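Local coordinates for protein adhesin (Streptococcus sanguinis SK1 = NCTC 7863, PDB 6VT2) that binds sialoglycans through two tandem SigLec-like modules, probably attaching the streptococcus to sialylated host glycoproteins, at residues A[86-91]-A[122-127]; A[134-139]-A[195-200]; A[365-370]-A[381-386]; A[376-381]-A[398-403]. All blocks are in the same frame, centred on the assembly; numbering follows the deposited sequence. Where two conformers were deposited one is given.

Interaction 1 of 4, residues A[86-91]-A[122-127]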
loop_
_atom_site.group_PDB
_atom_site.type_symbol
_atom_site.label_atom_id
_atom_site.label_comp_id
_atom_site.label_asym_id
_atom_site.label_seq_id
_atom_site.Cartn_x
_atom_site.Cartn_y
_atom_site.Cartn_z
ATOM N N ILE A 86 32.980 17.855 9.384
ATOM C CA ILE A 86 32.434 17.293 8.188
ATOM C C ILE A 86 33.514 17.064 7.147
ATOM O O ILE A 86 33.315 16.222 6.269
ATOM C CB ILE A 86 31.334 18.202 7.632
ATOM C CG1 ILE A 86 30.466 17.424 6.615
ATOM C CG2 ILE A 86 31.941 19.449 7.025
ATOM C CD1 ILE A 86 29.714 16.300 7.180
ATOM N N ASN A 87 34.638 17.778 7.206
ATOM C CA ASN A 87 35.707 17.595 6.221
ATOM C C ASN A 87 36.941 16.890 6.784
ATOM O O ASN A 87 38.029 16.962 6.188
ATOM C CB ASN A 87 36.132 18.936 5.640
ATOM C CG ASN A 87 36.714 19.853 6.676
ATOM O OD1 ASN A 87 36.325 19.804 7.835
ATOM N ND2 ASN A 87 37.622 20.709 6.260
ATOM N N HIS A 88 36.804 16.243 7.937
ATOM C CA HIS A 88 37.897 15.442 8.453
ATOM C C HIS A 88 38.280 14.394 7.415
ATOM O O HIS A 88 37.434 13.838 6.714
ATOM C CB HIS A 88 37.451 14.774 9.753
ATOM C CG HIS A 88 38.576 14.373 10.631
ATOM N ND1 HIS A 88 39.322 13.252 10.365
ATOM C CD2 HIS A 88 39.128 14.939 11.734
ATOM C CE1 HIS A 88 40.299 13.149 11.258
ATOM N NE2 HIS A 88 40.200 14.155 12.108
ATOM N N GLY A 89 39.547 14.072 7.382
ATOM C CA GLY A 89 39.971 12.938 6.594
ATOM C C GLY A 89 39.443 11.610 7.126
ATOM O O GLY A 89 39.064 11.481 8.277
ATOM N N VAL A 90 39.301 10.628 6.223
ATOM C CA VAL A 90 38.863 9.296 6.608
ATOM C C VAL A 90 39.881 8.292 6.112
ATOM O O VAL A 90 39.562 7.117 5.955
ATOM C CB VAL A 90 37.467 8.963 6.077
ATOM C CG1 VAL A 90 36.496 9.764 6.884
ATOM C CG2 VAL A 90 37.383 9.302 4.586
ATOM N N GLY A 91 41.121 8.705 6.019
ATOM C CA GLY A 91 42.192 7.812 5.650
ATOM C C GLY A 91 42.638 6.995 6.818
ATOM O O GLY A 91 42.176 7.162 7.941
ATOM N N LEU A 122 40.145 6.702 18.835
ATOM C CA LEU A 122 39.020 7.251 18.112
ATOM C C LEU A 122 39.325 7.211 16.631
ATOM O O LEU A 122 40.349 7.729 16.196
ATOM C CB LEU A 122 38.767 8.668 18.616
ATOM C CG LEU A 122 37.516 9.327 18.079
ATOM C CD1 LEU A 122 36.298 8.654 18.627
ATOM C CD2 LEU A 122 37.610 10.811 18.473
ATOM N N VAL A 123 38.483 6.538 15.881
ATOM C CA VAL A 123 38.737 6.238 14.482
ATOM C C VAL A 123 37.684 6.931 13.670
ATOM O O VAL A 123 36.491 6.657 13.851
ATOM C CB VAL A 123 38.753 4.724 14.229
ATOM C CG1 VAL A 123 39.086 4.373 12.772
ATOM C CG2 VAL A 123 39.691 4.030 15.146
ATOM N N ILE A 124 38.122 7.742 12.704
ATOM C CA ILE A 124 37.180 8.532 11.931
ATOM C C ILE A 124 36.880 7.860 10.599
ATOM O O ILE A 124 37.796 7.616 9.817
ATOM C CB ILE A 124 37.687 9.954 11.707
ATOM C CG1 ILE A 124 38.169 10.582 13.045
ATOM C CG2 ILE A 124 36.697 10.737 10.937
ATOM C CD1 ILE A 124 37.165 10.494 14.116
ATOM N N ARG A 125 35.614 7.524 10.354
ATOM C CA ARG A 125 35.205 6.775 9.175
ATOM C C ARG A 125 34.186 7.578 8.397
ATOM O O ARG A 125 33.484 8.449 8.945
ATOM C CB ARG A 125 34.638 5.406 9.578
ATOM C CG ARG A 125 35.660 4.606 10.343
ATOM C CD ARG A 125 36.975 4.525 9.659
ATOM N NE ARG A 125 36.855 3.824 8.388
ATOM C CZ ARG A 125 37.902 3.526 7.639
ATOM N NH1 ARG A 125 39.129 3.942 7.989
ATOM N NH2 ARG A 125 37.737 2.815 6.545
ATOM N N PRO A 126 34.051 7.294 7.120
ATOM C CA PRO A 126 33.042 7.996 6.326
ATOM C C PRO A 126 31.647 7.496 6.641
ATOM O O PRO A 126 31.442 6.350 7.039
ATOM C CB PRO A 126 33.451 7.691 4.881
ATOM C CG PRO A 126 33.964 6.245 5.000
ATOM C CD PRO A 126 34.763 6.257 6.373
ATOM N N GLN A 127 30.668 8.373 6.413
ATOM C CA GLN A 127 29.289 7.999 6.709
ATOM C C GLN A 127 28.819 6.776 5.932
ATOM O O GLN A 127 28.015 5.984 6.441
ATOM C CB GLN A 127 28.354 9.166 6.436
ATOM C CG GLN A 127 28.572 10.243 7.496
ATOM C CD GLN A 127 27.546 11.320 7.524
ATOM O OE1 GLN A 127 26.475 11.143 6.998
ATOM N NE2 GLN A 127 27.874 12.461 8.140
HETATM O O HOH W 1 40.123 6.215 9.558
#
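Val90 and His88 set the 86-91 loop against Ile124, Arg125 and Pro126 at the end of strand 119-125. The apolar part has two centres. Val90 CG1, anti to its own carbonyl carbon (chi1 -73°), lies on the peptide joining Arg125 to Pro126, 3.5 Å from Pro126 N, and Val90 CB meets Pro126 CD at 3.8 Å. Ile124 crosses the His88 imidazole at about a right angle, its CG1 over one face 4.1 Å from the ring centroid in a CH-pi contact.

The polar part is indirect, with no hydrogen bond joining the two segments. Within the loop, His88 ND1 donates to Gly89 O (2.8 Å, 173°) almost in the ring plane and on a carbonyl lone pair, while NE2 is bonded to the hydroxyl of Tyr96. Water 1 accepts from Arg125 NH1 at 2.9 Å and lies close to both Gly91 O and Ile124 O. Arg125 NH2 forms a salt bridge with Glu129.

With both ring nitrogens engaged and Ile124 over a face, the imidazole has a well-defined rotation. The His88 side chain lies about 4 Å from the bound sialic acid, consistent with His88 helping to order this edge of the pocket through Tyr96.

Interaction 2 of 4, residues A[134-139]-A[195-200]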
loop_
_atom_site.group_PDB
_atom_site.type_symbol
_atom_site.label_atom_id
_atom_site.label_comp_id
_atom_site.label_asym_id
_atom_site.label_seq_id
_atom_site.Cartn_x
_atom_site.Cartn_y
_atom_site.Cartn_z
ATOM N N GLN A 134 18.946 -0.038 1.169
ATOM C CA GLN A 134 18.157 -1.155 0.677
ATOM C C GLN A 134 17.732 -0.876 -0.757
ATOM O O GLN A 134 17.575 0.276 -1.170
ATOM C CB GLN A 134 16.932 -1.385 1.561
ATOM C CG GLN A 134 17.283 -1.934 2.951
ATOM C CD GLN A 134 16.895 -3.388 3.123
ATOM O OE1 GLN A 134 16.339 -4.014 2.212
ATOM N NE2 GLN A 134 17.169 -3.934 4.303
ATOM N N VAL A 135 17.598 -1.944 -1.526
ATOM C CA VAL A 135 17.177 -1.814 -2.914
ATOM C C VAL A 135 15.721 -1.366 -2.957
ATOM O O VAL A 135 14.924 -1.725 -2.072
ATOM C CB VAL A 135 17.353 -3.128 -3.682
ATOM C CG1 VAL A 135 18.743 -3.691 -3.511
ATOM C CG2 VAL A 135 16.295 -4.163 -3.226
ATOM N N PRO A 136 15.352 -0.551 -3.936
ATOM C CA PRO A 136 13.957 -0.124 -4.079
ATOM C C PRO A 136 13.130 -1.162 -4.827
ATOM O O PRO A 136 13.627 -2.151 -5.361
ATOM C CB PRO A 136 14.063 1.165 -4.890
ATOM C CG PRO A 136 15.191 0.821 -5.866
ATOM C CD PRO A 136 16.183 -0.106 -5.068
ATOM N N THR A 137 11.828 -0.913 -4.864
ATOM C CA THR A 137 11.007 -1.630 -5.824
ATOM C C THR A 137 11.511 -1.231 -7.205
ATOM O O THR A 137 11.784 -0.050 -7.438
ATOM C CB THR A 137 9.530 -1.269 -5.667
ATOM O OG1 THR A 137 9.321 0.138 -5.839
ATOM C CG2 THR A 137 9.009 -1.649 -4.268
ATOM N N LEU A 138 11.511 -2.183 -8.127
ATOM C CA LEU A 138 11.929 -1.975 -9.524
ATOM C C LEU A 138 11.010 -0.952 -10.194
ATOM O O LEU A 138 9.815 -0.963 -9.973
ATOM C CB LEU A 138 11.883 -3.283 -10.298
ATOM C CG LEU A 138 13.166 -4.088 -10.226
ATOM C CD1 LEU A 138 13.057 -5.427 -10.923
ATOM C CD2 LEU A 138 14.312 -3.280 -10.825
ATOM N N THR A 139 11.580 -0.033 -10.928
ATOM C CA THR A 139 10.790 0.892 -11.721
ATOM C C THR A 139 10.815 0.373 -13.145
ATOM O O THR A 139 11.890 0.116 -13.683
ATOM C CB THR A 139 11.320 2.307 -11.638
ATOM O OG1 THR A 139 11.165 2.784 -10.291
ATOM C CG2 THR A 139 10.571 3.176 -12.547
ATOM N N ALA A 195 20.622 -2.514 -12.441
ATOM C CA ALA A 195 19.898 -3.785 -12.409
ATOM C C ALA A 195 18.953 -3.861 -11.227
ATOM O O ALA A 195 17.931 -4.568 -11.276
ATOM C CB ALA A 195 20.903 -4.943 -12.377
ATOM N N GLN A 196 19.250 -3.140 -10.149
ATOM C CA GLN A 196 18.376 -3.164 -8.992
ATOM C C GLN A 196 17.406 -1.992 -8.948
ATOM O O GLN A 196 16.677 -1.848 -7.971
ATOM C CB GLN A 196 19.216 -3.180 -7.706
ATOM C CG GLN A 196 19.772 -4.519 -7.354
ATOM C CD GLN A 196 20.738 -5.044 -8.364
ATOM O OE1 GLN A 196 21.812 -4.464 -8.589
ATOM N NE2 GLN A 196 20.370 -6.154 -9.002
ATOM N N THR A 197 17.373 -1.131 -9.968
ATOM C CA THR A 197 16.464 -0.011 -9.925
ATOM C C THR A 197 15.463 0.005 -11.063
ATOM O O THR A 197 14.355 0.489 -10.856
ATOM C CB THR A 197 17.227 1.313 -9.932
ATOM O OG1 THR A 197 17.938 1.437 -11.152
ATOM C CG2 THR A 197 18.247 1.318 -8.774
ATOM N N VAL A 198 15.857 -0.406 -12.264
ATOM C CA VAL A 198 14.972 -0.275 -13.412
ATOM C C VAL A 198 15.029 -1.505 -14.308
ATOM O O VAL A 198 16.029 -2.222 -14.382
ATOM C CB VAL A 198 15.306 0.954 -14.266
ATOM C CG1 VAL A 198 15.190 2.199 -13.478
ATOM C CG2 VAL A 198 16.727 0.783 -14.832
ATOM N N ASP A 199 13.986 -1.725 -15.088
ATOM C CA ASP A 199 13.981 -2.749 -16.162
ATOM C C ASP A 199 13.031 -2.189 -17.221
ATOM O O ASP A 199 12.243 -1.295 -16.974
ATOM C CB ASP A 199 13.648 -4.202 -15.736
ATOM C CG ASP A 199 14.115 -5.305 -16.709
ATOM O OD1 ASP A 199 14.795 -4.926 -17.737
ATOM O OD2 ASP A 199 13.659 -6.369 -16.632
ATOM N N THR A 200 13.162 -2.746 -18.396
ATOM C CA THR A 200 12.297 -2.388 -19.500
ATOM C C THR A 200 10.907 -2.910 -19.241
ATOM O O THR A 200 10.754 -4.076 -18.865
ATOM C CB THR A 200 12.800 -3.001 -20.786
ATOM O OG1 THR A 200 14.216 -2.823 -20.851
ATOM C CG2 THR A 200 12.151 -2.301 -21.979
HETATM O O HOH W 2 13.175 1.919 -8.765
#
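Leu138 drapes its CD2 methyl over the backbone of the 195-200 segment, 3.5 Å from Thr197 C and scarcely farther from Val198 N. Its torsions explain the reach: chi1 of -88° is rotated some way past the staggered -60°, while chi2 of 176° extends CD1, and the other branch, CD2, folds back onto the Thr197-Val198 peptide. Pro136 approaches the same segment from earlier in the loop, CD touching Gln196 O at 3.4 Å. At the outer margin, Val135 CG1 meets Gln196 CG at 4.1 Å; the glutamine chain folds at chi2, which takes its amide away from the contact while its aliphatic part stays against the valine.

Thr139 and Val198 form a parallel beta bridge and project from the same face of the little sheet, where both rest on Val155 of helix 149-162. Thr139 N donates to Thr197 O (2.8 Å, 169°), and Thr139 O accepts from Asp199 N at 3.1 Å. Val198 CA also makes a CA-H...O contact with Thr139 O. With OG1 anti to its carbonyl carbon, Thr139 gives its hydroxyl proton to water 2 at 2.7 Å, and that water in turn donates to Thr137 O and Thr197 O.

Thr197 has its hydroxyl bonded elsewhere, chiefly with Gly178 O and also with Ala194 O. Its carbonyl is thus gripped by one backbone N-H and one water, so the start of the parallel pair between strands 139-141 and 198-200 is fixed by polar bonds while aliphatic groups pack over the peptides, joining the first and last strands of this Rib domain.

Interaction 3 of 4, residues A[365-370]-A[381-386]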
loop_
_atom_site.group_PDB
_atom_site.type_symbol
_atom_site.label_atom_id
_atom_site.label_comp_id
_atom_site.label_asym_id
_atom_site.label_seq_id
_atom_site.Cartn_x
_atom_site.Cartn_y
_atom_site.Cartn_z
ATOM N N PRO A 365 -41.017 -6.955 -7.648
ATOM C CA PRO A 365 -41.095 -5.503 -7.779
ATOM C C PRO A 365 -42.430 -5.000 -7.293
ATOM O O PRO A 365 -43.451 -5.667 -7.446
ATOM C CB PRO A 365 -40.881 -5.266 -9.271
ATOM C CG PRO A 365 -40.074 -6.418 -9.697
ATOM C CD PRO A 365 -40.579 -7.597 -8.899
ATOM N N ASN A 366 -42.405 -3.818 -6.696
ATOM C CA ASN A 366 -43.631 -3.232 -6.217
ATOM C C ASN A 366 -44.557 -2.878 -7.355
ATOM O O ASN A 366 -45.743 -2.639 -7.098
ATOM C CB ASN A 366 -43.361 -1.992 -5.407
ATOM C CG ASN A 366 -42.583 -2.273 -4.124
ATOM O OD1 ASN A 366 -42.767 -3.281 -3.459
ATOM N ND2 ASN A 366 -41.713 -1.401 -3.796
ATOM N N ASN A 367 -44.030 -2.829 -8.596
ATOM C CA ASN A 367 -44.850 -2.521 -9.782
ATOM C C ASN A 367 -45.040 -3.744 -10.681
ATOM O O ASN A 367 -45.244 -3.608 -11.831
ATOM C CB ASN A 367 -44.350 -1.300 -10.535
ATOM C CG ASN A 367 -42.959 -1.459 -11.075
ATOM O OD1 ASN A 367 -42.213 -2.226 -10.556
ATOM N ND2 ASN A 367 -42.620 -0.659 -12.046
ATOM N N VAL A 368 -45.067 -4.923 -10.084
ATOM C CA VAL A 368 -45.515 -6.111 -10.857
ATOM C C VAL A 368 -47.018 -6.003 -11.056
ATOM O O VAL A 368 -47.699 -5.390 -10.261
ATOM C CB VAL A 368 -45.247 -7.480 -10.214
ATOM C CG1 VAL A 368 -43.838 -7.780 -10.514
ATOM C CG2 VAL A 368 -45.678 -7.551 -8.772
ATOM N N GLN A 369 -47.481 -6.663 -12.092
ATOM C CA GLN A 369 -48.917 -6.739 -12.357
ATOM C C GLN A 369 -49.296 -8.216 -12.207
ATOM O O GLN A 369 -48.561 -9.034 -12.606
ATOM C CB GLN A 369 -49.270 -6.218 -13.739
ATOM C CG GLN A 369 -49.163 -4.722 -13.859
ATOM C CD GLN A 369 -50.361 -3.929 -13.394
ATOM O OE1 GLN A 369 -51.228 -4.402 -12.699
ATOM N NE2 GLN A 369 -50.359 -2.643 -13.682
ATOM N N TYR A 370 -50.402 -8.485 -11.554
ATOM C CA TYR A 370 -50.966 -9.813 -11.478
ATOM C C TYR A 370 -52.225 -9.868 -12.343
ATOM O O TYR A 370 -53.073 -8.947 -12.329
ATOM C CB TYR A 370 -51.298 -10.130 -10.047
ATOM C CG TYR A 370 -50.147 -10.079 -9.121
ATOM C CD1 TYR A 370 -49.097 -10.970 -9.216
ATOM C CD2 TYR A 370 -50.098 -9.149 -8.128
ATOM C CE1 TYR A 370 -48.081 -10.943 -8.311
ATOM C CE2 TYR A 370 -49.077 -9.095 -7.255
ATOM C CZ TYR A 370 -48.048 -10.001 -7.376
ATOM O OH TYR A 370 -47.017 -9.987 -6.552
ATOM N N ILE A 381 -46.637 -10.277 -14.341
ATOM C CA ILE A 381 -46.018 -9.515 -15.415
ATOM C C ILE A 381 -45.091 -8.471 -14.817
ATOM O O ILE A 381 -45.522 -7.578 -14.074
ATOM C CB ILE A 381 -47.089 -8.864 -16.292
ATOM C CG1 ILE A 381 -48.103 -9.934 -16.803
ATOM C CG2 ILE A 381 -46.434 -8.112 -17.371
ATOM C CD1 ILE A 381 -49.233 -9.296 -17.588
ATOM N N TYR A 382 -43.820 -8.611 -15.121
ATOM C CA TYR A 382 -42.804 -7.730 -14.592
ATOM C C TYR A 382 -42.732 -6.500 -15.450
ATOM O O TYR A 382 -43.184 -6.494 -16.590
ATOM C CB TYR A 382 -41.462 -8.441 -14.598
ATOM C CG TYR A 382 -41.464 -9.608 -13.689
ATOM C CD1 TYR A 382 -41.318 -9.418 -12.333
ATOM C CD2 TYR A 382 -41.632 -10.888 -14.176
ATOM C CE1 TYR A 382 -41.384 -10.467 -11.463
ATOM C CE2 TYR A 382 -41.668 -11.947 -13.300
ATOM C CZ TYR A 382 -41.582 -11.730 -11.981
ATOM O OH TYR A 382 -41.655 -12.776 -11.093
ATOM N N PRO A 383 -42.226 -5.411 -14.902
ATOM C CA PRO A 383 -42.376 -4.118 -15.577
ATOM C C PRO A 383 -41.515 -3.941 -16.829
ATOM O O PRO A 383 -41.671 -2.934 -17.514
ATOM C CB PRO A 383 -42.032 -3.117 -14.469
ATOM C CG PRO A 383 -41.386 -3.847 -13.441
ATOM C CD PRO A 383 -41.894 -5.259 -13.493
ATOM N N ASP A 384 -40.634 -4.880 -17.143
ATOM C CA ASP A 384 -39.885 -4.855 -18.378
ATOM C C ASP A 384 -40.587 -5.669 -19.459
ATOM O O ASP A 384 -40.058 -5.827 -20.558
ATOM C CB ASP A 384 -38.460 -5.379 -18.199
ATOM C CG ASP A 384 -38.380 -6.794 -17.687
ATOM O OD1 ASP A 384 -39.299 -7.235 -16.983
ATOM O OD2 ASP A 384 -37.386 -7.474 -17.941
ATOM N N ASP A 385 -41.776 -6.204 -19.173
ATOM C CA ASP A 385 -42.469 -6.991 -20.169
ATOM C C ASP A 385 -42.768 -6.157 -21.401
ATOM O O ASP A 385 -43.315 -5.074 -21.295
ATOM C CB ASP A 385 -43.771 -7.532 -19.576
ATOM C CG ASP A 385 -44.541 -8.430 -20.508
ATOM O OD1 ASP A 385 -44.140 -9.583 -20.694
ATOM O OD2 ASP A 385 -45.560 -7.968 -21.039
ATOM N N THR A 386 -42.439 -6.691 -22.569
ATOM C CA THR A 386 -42.781 -6.067 -23.830
ATOM C C THR A 386 -43.151 -7.202 -24.803
ATOM O O THR A 386 -42.665 -8.306 -24.649
ATOM C CB THR A 386 -41.628 -5.281 -24.463
ATOM O OG1 THR A 386 -40.584 -6.175 -24.789
ATOM C CG2 THR A 386 -41.161 -4.109 -23.576
HETATM O O HOH W 3 -45.281 -4.896 -14.096
#
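Val368 CG1 meets the Tyr382 ring at CD1, 3.5 Å away, the two side chains lying alongside each other and pointing the same way. Pro365 completes this apolar centre by coming to the rim of the same ring: its CD lies close to the ring plane, 3.9 Å from CE1 of Tyr382, and the two side chains cross at about a right angle. Pro365 CB also touches Pro383 CD at 4.3 Å.

Farther out, the Asn367 side chain crosses the Pro383 ring. Its CG sits between the backbone N and the carbonyl carbon (chi1 62°), a placement that brings OD1 within 3.4 Å of Pro383 CG and ND2 within 3.5 Å of Pro383 CB, a van der Waals rather than a polar contact.

At the polar edge the backbones pair. Gln369 and Ile381 form an antiparallel hydrogen-bonded pair, with Gln369 N donating to Ile381 O and Ile381 N returning the bond to Gln369 O, each at 2.9 Å. Ile381 O takes a second donor, water 3, which lies 2.7 Å away and also donates to Asn367 O. The type I turn Pro365 to Val368 precedes the pair, and a second one, Tyr382 to Asp385, follows it.

Around this pairing, Tyr382 reaches its hydroxyl to the calcium ligand Asp393 on strand 392-395 and meets the ring of Tyr327, another residue of that calcium site, with planes about 20° apart. On the same face of the sheet as Tyr382, Tyr370 packs against helix 346-360.

Interaction 4 of 4, residues A[376-381]-A[398-403]. With SO4 (sulfate ion), chain K.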
loop_
_atom_site.group_PDB
_atom_site.type_symbol
_atom_site.label_atom_id
_atom_site.label_comp_id
_atom_site.label_asym_id
_atom_site.label_seq_id
_atom_site.Cartn_x
_atom_site.Cartn_y
_atom_site.Cartn_z
ATOM N N GLY A 376 -57.929 -19.404 -12.507
ATOM C CA GLY A 376 -57.337 -19.090 -11.236
ATOM C C GLY A 376 -55.809 -19.127 -11.231
ATOM O O GLY A 376 -55.216 -18.774 -10.207
ATOM N N SER A 377 -55.180 -19.614 -12.287
ATOM C CA SER A 377 -53.753 -19.387 -12.442
ATOM C C SER A 377 -53.515 -17.896 -12.521
ATOM O O SER A 377 -54.414 -17.117 -12.828
ATOM C CB SER A 377 -53.250 -20.080 -13.678
ATOM O OG SER A 377 -53.758 -19.490 -14.833
ATOM N N VAL A 378 -52.303 -17.495 -12.123
ATOM C CA VAL A 378 -51.964 -16.102 -12.014
ATOM C C VAL A 378 -50.783 -15.844 -12.918
ATOM O O VAL A 378 -49.753 -16.515 -12.816
ATOM C CB VAL A 378 -51.651 -15.694 -10.577
ATOM C CG1 VAL A 378 -51.301 -14.168 -10.578
ATOM C CG2 VAL A 378 -52.799 -15.945 -9.701
ATOM N N THR A 379 -50.954 -14.913 -13.837
ATOM C CA THR A 379 -49.842 -14.417 -14.634
ATOM C C THR A 379 -49.226 -13.237 -13.912
ATOM O O THR A 379 -49.921 -12.286 -13.587
ATOM C CB THR A 379 -50.307 -13.968 -16.002
ATOM O OG1 THR A 379 -50.991 -15.059 -16.603
ATOM C CG2 THR A 379 -49.102 -13.598 -16.875
ATOM N N VAL A 380 -47.924 -13.313 -13.680
ATOM C CA VAL A 380 -47.163 -12.263 -13.054
ATOM C C VAL A 380 -46.405 -11.575 -14.179
ATOM O O VAL A 380 -45.619 -12.208 -14.889
ATOM C CB VAL A 380 -46.199 -12.846 -12.029
ATOM C CG1 VAL A 380 -45.378 -11.800 -11.380
ATOM C CG2 VAL A 380 -46.943 -13.659 -10.972
ATOM N N ILE A 381 -46.637 -10.277 -14.341
ATOM C CA ILE A 381 -46.018 -9.515 -15.415
ATOM C C ILE A 381 -45.091 -8.471 -14.817
ATOM O O ILE A 381 -45.522 -7.578 -14.074
ATOM C CB ILE A 381 -47.089 -8.864 -16.292
ATOM C CG1 ILE A 381 -48.103 -9.934 -16.803
ATOM C CG2 ILE A 381 -46.434 -8.112 -17.371
ATOM C CD1 ILE A 381 -49.233 -9.296 -17.588
ATOM N N ASP A 398 -53.204 -24.945 -9.195
ATOM C CA ASP A 398 -53.068 -25.830 -8.033
ATOM C C ASP A 398 -52.416 -25.102 -6.854
ATOM O O ASP A 398 -52.508 -25.573 -5.790
ATOM C CB ASP A 398 -52.383 -27.137 -8.394
ATOM C CG ASP A 398 -50.995 -26.969 -8.916
ATOM O OD1 ASP A 398 -50.575 -25.890 -9.014
ATOM O OD2 ASP A 398 -50.340 -27.980 -9.149
ATOM N N ARG A 399 -51.782 -23.957 -7.067
ATOM C CA ARG A 399 -51.257 -23.195 -5.982
ATOM C C ARG A 399 -52.173 -22.086 -5.547
ATOM O O ARG A 399 -51.866 -21.410 -4.565
ATOM C CB ARG A 399 -49.932 -22.544 -6.403
ATOM C CG ARG A 399 -48.924 -23.560 -6.943
ATOM C CD ARG A 399 -47.848 -23.813 -5.978
ATOM N NE ARG A 399 -46.820 -24.683 -6.538
ATOM C CZ ARG A 399 -46.308 -25.736 -5.904
ATOM N NH1 ARG A 399 -46.731 -26.054 -4.679
ATOM N NH2 ARG A 399 -45.372 -26.469 -6.494
ATOM N N THR A 400 -53.328 -21.909 -6.201
ATOM C CA THR A 400 -54.153 -20.766 -5.846
ATOM C C THR A 400 -55.600 -21.098 -5.554
ATOM O O THR A 400 -56.212 -20.418 -4.737
ATOM C CB THR A 400 -54.187 -19.740 -6.977
ATOM O OG1 THR A 400 -54.701 -20.388 -8.141
ATOM C CG2 THR A 400 -52.777 -19.187 -7.280
ATOM N N VAL A 401 -56.124 -22.134 -6.194
ATOM C CA VAL A 401 -57.546 -22.457 -6.230
ATOM C C VAL A 401 -57.811 -23.708 -5.417
ATOM O O VAL A 401 -57.033 -24.668 -5.486
ATOM C CB VAL A 401 -57.976 -22.685 -7.691
ATOM C CG1 VAL A 401 -59.285 -23.393 -7.791
ATOM C CG2 VAL A 401 -58.056 -21.353 -8.441
ATOM N N GLN A 402 -58.945 -23.723 -4.697
ATOM C CA GLN A 402 -59.452 -24.944 -4.056
ATOM C C GLN A 402 -60.927 -25.110 -4.435
ATOM O O GLN A 402 -61.764 -24.292 -4.064
ATOM C CB GLN A 402 -59.302 -24.863 -2.555
ATOM C CG GLN A 402 -59.901 -26.047 -1.855
ATOM C CD GLN A 402 -59.305 -27.322 -2.305
ATOM O OE1 GLN A 402 -58.123 -27.587 -2.151
ATOM N NE2 GLN A 402 -60.136 -28.127 -2.944
ATOM N N ASP A 403 -61.231 -26.137 -5.197
ATOM C CA ASP A 403 -62.610 -26.518 -5.516
ATOM C C ASP A 403 -63.420 -26.675 -4.242
ATOM O O ASP A 403 -62.997 -27.356 -3.306
ATOM C CB ASP A 403 -62.499 -27.848 -6.278
ATOM C CG ASP A 403 -63.730 -28.287 -7.033
ATOM O OD1 ASP A 403 -64.813 -27.769 -6.805
ATOM O OD2 ASP A 403 -63.522 -29.213 -7.900
HETATM S S SO4 K . -58.805 -31.213 -4.718
HETATM O O1 SO4 K . -59.577 -30.335 -5.548
HETATM O O2 SO4 K . -57.627 -31.696 -5.377
HETATM O O3 SO4 K . -58.475 -30.537 -3.466
HETATM O O4 SO4 K . -59.605 -32.343 -4.250
#
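Thr400 overlaps the carbonyl of Gly376. Its OG1, held between the backbone N and the carbonyl carbon (chi1 59°), donates to Gly376 O at 2.7 Å. The hydroxyl comes from well above the carbonyl plane, 56° out of it, rather than onto a lone pair. Thr400 OG1 is also hydrogen-bonded with Ala397 O, so its one proton is probably shared or alternates between the two carbonyls.

The methyl branch of Thr400 meets Val378: chi1 sets CG2 anti to the carbonyl carbon, 4.0 Å from Val378 CG2. The Val378 branch that touches it is likewise anti to its own carbonyl carbon. Both side chains also pack on Ile352 of helix 346-360 and on Ile395 of strand 392-395, so the threonine has its hydroxyl bonded to Gly376 and its methyl packed in the core. Gly376 itself has a positive phi (88°), a conformation readily adopted by glycine, and lies in the turn that precedes strand 378-381.

Beyond the contact, Gln402 bends at chi2 so that its NE2 donates to Asp403 O at 3.0 Å, in the amide plane. NE2 also gives a bond to O3 of a sulfate ion, at 3.0 Å, and a weak one to O1; the sulfate probably comes from the crystallisation liquor.

The arrangement belongs to the atypical Rib domain: a threonine hydroxyl just before the last strand, 401-403, bonds to the glycine turn of the hairpin 369-372/378-381, linking the antiparallel sheet with the segment that enters the two-stranded parallel sheet.

In the fold
From the N terminus, interaction 1 closes first, bringing the loop after strand 76-83 onto the end of strand 119-125 in the first SigLec-like module. Interaction 2 follows in series, about 31 Å away between centres, and closes the first Rib domain by pairing its first and last strands. The second SigLec-like module then intervenes. Interactions 3 and 4 both belong to the second Rib domain; their segments alternate along the chain, so they cross, sharing Ile381 and touching where Tyr370 packs on Val378 and Val380. Interaction 3 starts the hairpin on the calcium side, and interaction 4 ties its far turn to the approach to the last strand, with centres about 17 Å apart.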